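Side-chain contacts in VP2 (Primate bocaparvovirus 1, PDB 7L0Y), which self-assembles, with its size variants, into the sixty-subunit T=1 icosahedral capsid of human bocavirus 1: residues 86-91 with 509-514; 80-85 with 456-461. All coordinates share one frame; numbering follows the deposited sequence.

Contact 1: residues 86-91 with 509-514; sequences QDWQRL and MPVKTN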
loop_
_atom_site.group_PDB
_atom_site.type_symbol
_atom_site.label_atom_id
_atom_site.label_comp_id
_atom_site.label_asym_id
_atom_site.label_seq_id
_atom_site.Cartn_x
_atom_site.Cartn_y
_atom_site.Cartn_z
ATOM N N GLN A 86 64.067 71.792 35.136
ATOM C CA GLN A 86 63.422 71.885 33.837
ATOM C C GLN A 86 61.976 71.425 33.905
ATOM O O GLN A 86 61.068 72.112 33.434
ATOM C CB GLN A 86 64.197 71.042 32.833
ATOM C CG GLN A 86 63.661 71.058 31.430
ATOM C CD GLN A 86 63.744 72.417 30.806
ATOM O OE1 GLN A 86 62.738 73.092 30.625
ATOM N NE2 GLN A 86 64.956 72.847 30.509
ATOM N N ASP A 87 61.750 70.252 34.482
ATOM C CA ASP A 87 60.410 69.697 34.531
ATOM C C ASP A 87 59.509 70.514 35.436
ATOM O O ASP A 87 58.313 70.654 35.170
ATOM C CB ASP A 87 60.480 68.250 34.991
ATOM C CG ASP A 87 61.132 67.355 33.965
ATOM O OD1 ASP A 87 61.242 67.765 32.791
ATOM O OD2 ASP A 87 61.536 66.231 34.326
ATOM N N TRP A 88 60.065 71.063 36.510
ATOM C CA TRP A 88 59.282 71.921 37.382
ATOM C C TRP A 88 58.884 73.203 36.672
ATOM O O TRP A 88 57.748 73.666 36.804
ATOM C CB TRP A 88 60.073 72.235 38.644
ATOM C CG TRP A 88 59.329 73.099 39.580
ATOM C CD1 TRP A 88 59.485 74.426 39.758
ATOM C CD2 TRP A 88 58.302 72.690 40.476
ATOM N NE1 TRP A 88 58.621 74.880 40.705
ATOM C CE2 TRP A 88 57.880 73.828 41.165
ATOM C CE3 TRP A 88 57.702 71.466 40.766
ATOM C CZ2 TRP A 88 56.886 73.785 42.126
ATOM C CZ3 TRP A 88 56.720 71.427 41.717
ATOM C CH2 TRP A 88 56.320 72.576 42.388
ATOM N N GLN A 89 59.816 73.798 35.934
ATOM C CA GLN A 89 59.502 74.961 35.116
ATOM C C GLN A 89 58.355 74.663 34.172
ATOM O O GLN A 89 57.420 75.453 34.042
ATOM C CB GLN A 89 60.719 75.372 34.302
ATOM C CG GLN A 89 60.618 76.735 33.657
ATOM C CD GLN A 89 61.685 76.938 32.624
ATOM O OE1 GLN A 89 62.376 75.997 32.261
ATOM N NE2 GLN A 89 61.863 78.165 32.176
ATOM N N ARG A 90 58.418 73.526 33.500
ATOM C CA ARG A 90 57.387 73.188 32.538
ATOM C C ARG A 90 56.055 72.960 33.226
ATOM O O ARG A 90 55.002 73.308 32.689
ATOM C CB ARG A 90 57.807 71.955 31.756
ATOM C CG ARG A 90 56.935 71.679 30.591
ATOM C CD ARG A 90 57.506 70.566 29.806
ATOM N NE ARG A 90 56.878 70.473 28.508
ATOM C CZ ARG A 90 57.336 69.717 27.529
ATOM N NH1 ARG A 90 58.415 68.981 27.726
ATOM N NH2 ARG A 90 56.723 69.704 26.357
ATOM N N LEU A 91 56.087 72.381 34.421
ATOM C CA LEU A 91 54.864 72.158 35.172
ATOM C C LEU A 91 54.212 73.475 35.564
ATOM O O LEU A 91 53.006 73.657 35.390
ATOM C CB LEU A 91 55.176 71.330 36.409
ATOM C CG LEU A 91 54.020 70.945 37.319
ATOM C CD1 LEU A 91 53.150 69.934 36.626
ATOM C CD2 LEU A 91 54.545 70.435 38.629
ATOM N N MET A 509 61.169 78.996 41.489
ATOM C CA MET A 509 60.010 78.916 40.614
ATOM C C MET A 509 58.750 78.564 41.392
ATOM O O MET A 509 58.226 77.454 41.260
ATOM C CB MET A 509 60.266 77.898 39.511
ATOM C CG MET A 509 61.367 78.299 38.574
ATOM S SD MET A 509 61.732 77.024 37.370
ATOM C CE MET A 509 62.656 75.874 38.385
ATOM N N PRO A 510 58.236 79.477 42.210
ATOM C CA PRO A 510 57.003 79.195 42.943
ATOM C C PRO A 510 55.806 79.119 42.012
ATOM O O PRO A 510 55.856 79.519 40.852
ATOM C CB PRO A 510 56.890 80.381 43.899
ATOM C CG PRO A 510 57.606 81.458 43.210
ATOM C CD PRO A 510 58.739 80.828 42.492
ATOM N N VAL A 511 54.717 78.572 42.536
ATOM C CA VAL A 511 53.477 78.511 41.780
ATOM C C VAL A 511 52.695 79.798 41.996
ATOM O O VAL A 511 53.121 80.680 42.747
ATOM C CB VAL A 511 52.636 77.285 42.173
ATOM C CG1 VAL A 511 53.364 76.012 41.817
ATOM C CG2 VAL A 511 52.305 77.318 43.651
ATOM N N LYS A 512 51.558 79.914 41.315
ATOM C CA LYS A 512 50.608 81.010 41.484
ATOM C C LYS A 512 51.216 82.370 41.170
ATOM O O LYS A 512 50.693 83.403 41.589
ATOM C CB LYS A 512 50.052 81.019 42.902
ATOM C CG LYS A 512 49.337 79.772 43.254
ATOM C CD LYS A 512 48.947 79.801 44.692
ATOM C CE LYS A 512 48.229 78.539 45.042
ATOM N NZ LYS A 512 47.828 78.545 46.445
ATOM N N THR A 513 52.329 82.385 40.456
ATOM C CA THR A 513 52.937 83.622 40.005
ATOM C C THR A 513 52.735 83.929 38.530
ATOM O O THR A 513 53.136 85.008 38.091
ATOM C CB THR A 513 54.440 83.608 40.324
ATOM O OG1 THR A 513 55.052 84.820 39.874
ATOM C CG2 THR A 513 55.101 82.427 39.692
ATOM N N ASN A 514 52.114 83.042 37.761
ATOM C CA ASN A 514 52.210 83.081 36.310
ATOM C C ASN A 514 50.860 83.131 35.616
ATOM O O ASN A 514 50.566 84.088 34.901
ATOM C CB ASN A 514 52.983 81.858 35.797
ATOM C CG ASN A 514 54.448 81.886 36.159
ATOM O OD1 ASN A 514 55.008 82.920 36.506
ATOM N ND2 ASN A 514 55.092 80.741 36.033
#
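Trp88 meets Met509 along one edge of its indole, and the one hydrogen bond between the two segments is made there. Ring nitrogen NE1 donates to the backbone O of Met509 at 2.7 Å. The bond is nearly straight, with an N-H...O angle of 169°, and the acceptor lies close to the indole plane. With Trp88 CG turned away from its own backbone N (chi1 -180°), the indole reaches out from the helix with its pyrrole edge against the loop.

The Met509 side chain slides past the indole in the opposite direction. Its CB sits 3.6 Å from Trp88 CD1, and a bend at chi3 (-76°) brings CE back to 3.7 Å from that same carbon. The sulfur stays beside the ring, 5.3 Å from the centroid of the pyrrole part, as a Met-aromatic contact of the edge type. SD also packs on the first carbon of the Gln89 side chain, 3.6 Å from CB.

Helix 85-94 lies between strands C and D of the parvoviral jelly roll, as the family's helix αA does; its Trp88 and Gln89 receive the loop preceding strand 516-517. Beyond CB, the extended Gln89 leads away from Met509, and its NE2 hydrogen-bonds to the backbone O of His474 in the same chain and to that of Glu471 of a neighbouring subunit. On the benzo part, next to NE1, Val511 CG1 approaches obliquely, 4.2 Å from Trp88 CZ2.

Contact 2: residues 80-85 with 456-461; sequences SCHFSP and IVWEVE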
loop_
_atom_site.group_PDB
_atom_site.type_symbol
_atom_site.label_atom_id
_atom_site.label_comp_id
_atom_site.label_asym_id
_atom_site.label_seq_id
_atom_site.Cartn_x
_atom_site.Cartn_y
_atom_site.Cartn_z
ATOM N N SER A 80 61.424 68.840 44.792
ATOM C CA SER A 80 62.727 68.692 44.152
ATOM C C SER A 80 63.110 67.234 44.011
ATOM O O SER A 80 63.876 66.873 43.113
ATOM C CB SER A 80 63.788 69.435 44.947
ATOM O OG SER A 80 63.567 70.824 44.900
ATOM N N CYS A 81 62.606 66.392 44.905
ATOM C CA CYS A 81 62.727 64.954 44.755
ATOM C C CYS A 81 62.262 64.496 43.380
ATOM O O CYS A 81 62.972 63.763 42.688
ATOM C CB CYS A 81 61.915 64.284 45.863
ATOM S SG CYS A 81 61.824 62.502 45.844
ATOM N N HIS A 82 61.064 64.902 42.981
ATOM C CA HIS A 82 60.386 64.315 41.840
ATOM C C HIS A 82 60.522 65.087 40.538
ATOM O O HIS A 82 60.169 64.550 39.490
ATOM C CB HIS A 82 58.912 64.159 42.189
ATOM C CG HIS A 82 58.698 63.432 43.472
ATOM N ND1 HIS A 82 58.941 62.087 43.612
ATOM C CD2 HIS A 82 58.328 63.877 44.693
ATOM C CE1 HIS A 82 58.695 61.725 44.857
ATOM N NE2 HIS A 82 58.319 62.793 45.532
ATOM N N PHE A 83 61.018 66.311 40.557
ATOM C CA PHE A 83 61.043 67.145 39.367
ATOM C C PHE A 83 62.414 67.767 39.203
ATOM O O PHE A 83 62.963 68.332 40.149
ATOM C CB PHE A 83 59.996 68.265 39.424
ATOM C CG PHE A 83 58.584 67.787 39.376
ATOM C CD1 PHE A 83 57.974 67.518 38.175
ATOM C CD2 PHE A 83 57.856 67.623 40.534
ATOM C CE1 PHE A 83 56.674 67.078 38.139
ATOM C CE2 PHE A 83 56.562 67.187 40.494
ATOM C CZ PHE A 83 55.970 66.915 39.299
ATOM N N SER A 84 62.963 67.656 38.009
ATOM C CA SER A 84 64.119 68.452 37.684
ATOM C C SER A 84 63.699 69.908 37.590
ATOM O O SER A 84 62.521 70.215 37.426
ATOM C CB SER A 84 64.747 67.988 36.376
ATOM O OG SER A 84 63.907 68.207 35.267
ATOM N N PRO A 85 64.643 70.831 37.721
ATOM C CA PRO A 85 64.293 72.242 37.519
ATOM C C PRO A 85 63.640 72.503 36.174
ATOM O O PRO A 85 62.749 73.349 36.074
ATOM C CB PRO A 85 65.647 72.940 37.647
ATOM C CG PRO A 85 66.441 72.034 38.467
ATOM C CD PRO A 85 66.040 70.663 38.136
ATOM N N ILE A 456 55.928 58.454 40.016
ATOM C CA ILE A 456 54.660 59.080 40.357
ATOM C C ILE A 456 53.947 59.460 39.074
ATOM O O ILE A 456 54.548 60.060 38.180
ATOM C CB ILE A 456 54.835 60.315 41.251
ATOM C CG1 ILE A 456 55.441 59.927 42.589
ATOM C CG2 ILE A 456 53.509 60.971 41.510
ATOM C CD1 ILE A 456 55.731 61.093 43.448
ATOM N N VAL A 457 52.676 59.106 38.980
ATOM C CA VAL A 457 51.799 59.639 37.950
ATOM C C VAL A 457 51.120 60.871 38.523
ATOM O O VAL A 457 50.508 60.816 39.590
ATOM C CB VAL A 457 50.771 58.599 37.494
ATOM C CG1 VAL A 457 49.837 59.209 36.483
ATOM C CG2 VAL A 457 51.474 57.406 36.903
ATOM N N TRP A 458 51.250 61.988 37.831
ATOM C CA TRP A 458 50.674 63.248 38.266
ATOM C C TRP A 458 49.476 63.551 37.387
ATOM O O TRP A 458 49.610 63.640 36.166
ATOM C CB TRP A 458 51.704 64.366 38.168
ATOM C CG TRP A 458 52.862 64.183 39.067
ATOM C CD1 TRP A 458 53.997 63.499 38.796
ATOM C CD2 TRP A 458 53.027 64.736 40.369
ATOM N NE1 TRP A 458 54.849 63.561 39.859
ATOM C CE2 TRP A 458 54.277 64.324 40.838
ATOM C CE3 TRP A 458 52.236 65.541 41.182
ATOM C CZ2 TRP A 458 54.752 64.679 42.085
ATOM C CZ3 TRP A 458 52.708 65.892 42.408
ATOM C CH2 TRP A 458 53.951 65.462 42.855
ATOM N N GLU A 459 48.310 63.697 37.997
ATOM C CA GLU A 459 47.158 64.192 37.263
ATOM C C GLU A 459 47.291 65.698 37.118
ATOM O O GLU A 459 47.454 66.413 38.105
ATOM C CB GLU A 459 45.862 63.827 37.974
ATOM C CG GLU A 459 44.631 64.200 37.199
ATOM C CD GLU A 459 43.359 63.810 37.913
ATOM O OE1 GLU A 459 43.450 63.239 39.018
ATOM O OE2 GLU A 459 42.264 64.087 37.381
ATOM N N VAL A 460 47.239 66.180 35.888
ATOM C CA VAL A 460 47.599 67.561 35.615
ATOM C C VAL A 460 46.557 68.137 34.672
ATOM O O VAL A 460 45.857 67.404 33.970
ATOM C CB VAL A 460 49.026 67.639 35.026
ATOM C CG1 VAL A 460 49.039 67.305 33.547
ATOM C CG2 VAL A 460 49.694 68.934 35.368
ATOM N N GLU A 461 46.413 69.451 34.681
ATOM C CA GLU A 461 45.377 70.027 33.842
ATOM C C GLU A 461 45.852 71.377 33.335
ATOM O O GLU A 461 46.388 72.171 34.108
ATOM C CB GLU A 461 44.070 70.108 34.637
ATOM C CG GLU A 461 42.834 70.330 33.824
ATOM C CD GLU A 461 42.421 71.756 33.769
ATOM O OE1 GLU A 461 42.675 72.469 34.751
ATOM O OE2 GLU A 461 41.837 72.165 32.749
#
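A buried, apolar and aromatic contact, without a hydrogen bond between its two segments, joins His82 and Phe83 to Ile456 and Trp458 on strand 446-462. That strand lies between strands 30-42 and 95-118 in the BIDG sheet of the jelly roll, and residues 80-85 lead into helix 85-94, which packs against the sheet.

Phe83 and Trp458 approach from opposite directions. The end of the phenyl ring comes down on the indole over one face, offset toward the rim, with Phe83 CZ 3.5 Å from Trp458 CE2. Beside it, Phe83 CE2 lies 3.5 Å from Trp458 CZ2. The planes are inclined at 48°, an oblique meeting that is neither a parallel stack nor an edge-to-face pair. Ile456 CG2 lies over the opposite indole face, leaving the ring held between a strand neighbour and the incoming phenyl.

The other branch of Ile456 serves His82. Its CG1 points away from the carbonyl carbon (chi1 -63°), and the extended chain carries the methyl CD1 over the imidazole. This is a CH-pi contact, the methyl 3.5 Å from the ring centroid and 19° off the normal. Cys81 SG covers the other imidazole face. His82 also touches the rim of the indole, where its CB is 4.2 Å from Trp458 CZ2.

Each heteroaromatic ring turns a polar nitrogen to a partner beyond the two segments: His82 NE2 to Phe76 O, and Trp458 NE1 to Thr33 OG1 on the adjacent strand. The ring nitrogens thus have polar partners, while methyl, sulfur and phenyl groups lie over the faces, and the junction itself rests on dispersion and shape. Because Phe76 O can only accept, His82 NE2 presumably carries a proton.

How the contacts relate
Contacts 1 and 2 have centres 11 Å apart, on the same side of the chain's centre. Their segments alternate in sequence: 80-85 and 86-91 run on directly, then come 456-461 and, last, 509-514. Ser84 caps helix 85-94 by bonding to the backbone N of Asp87, so the two parts of this short region are linked at the helix start. Between the contacts, Leu91 packs on Phe83 and Val460, and Trp88 on Phe83. The helix therefore lies between the jelly-roll strand and the late loop. A neighbouring subunit touches both contacts, which places this layer of the fold at an interface between capsid subunits.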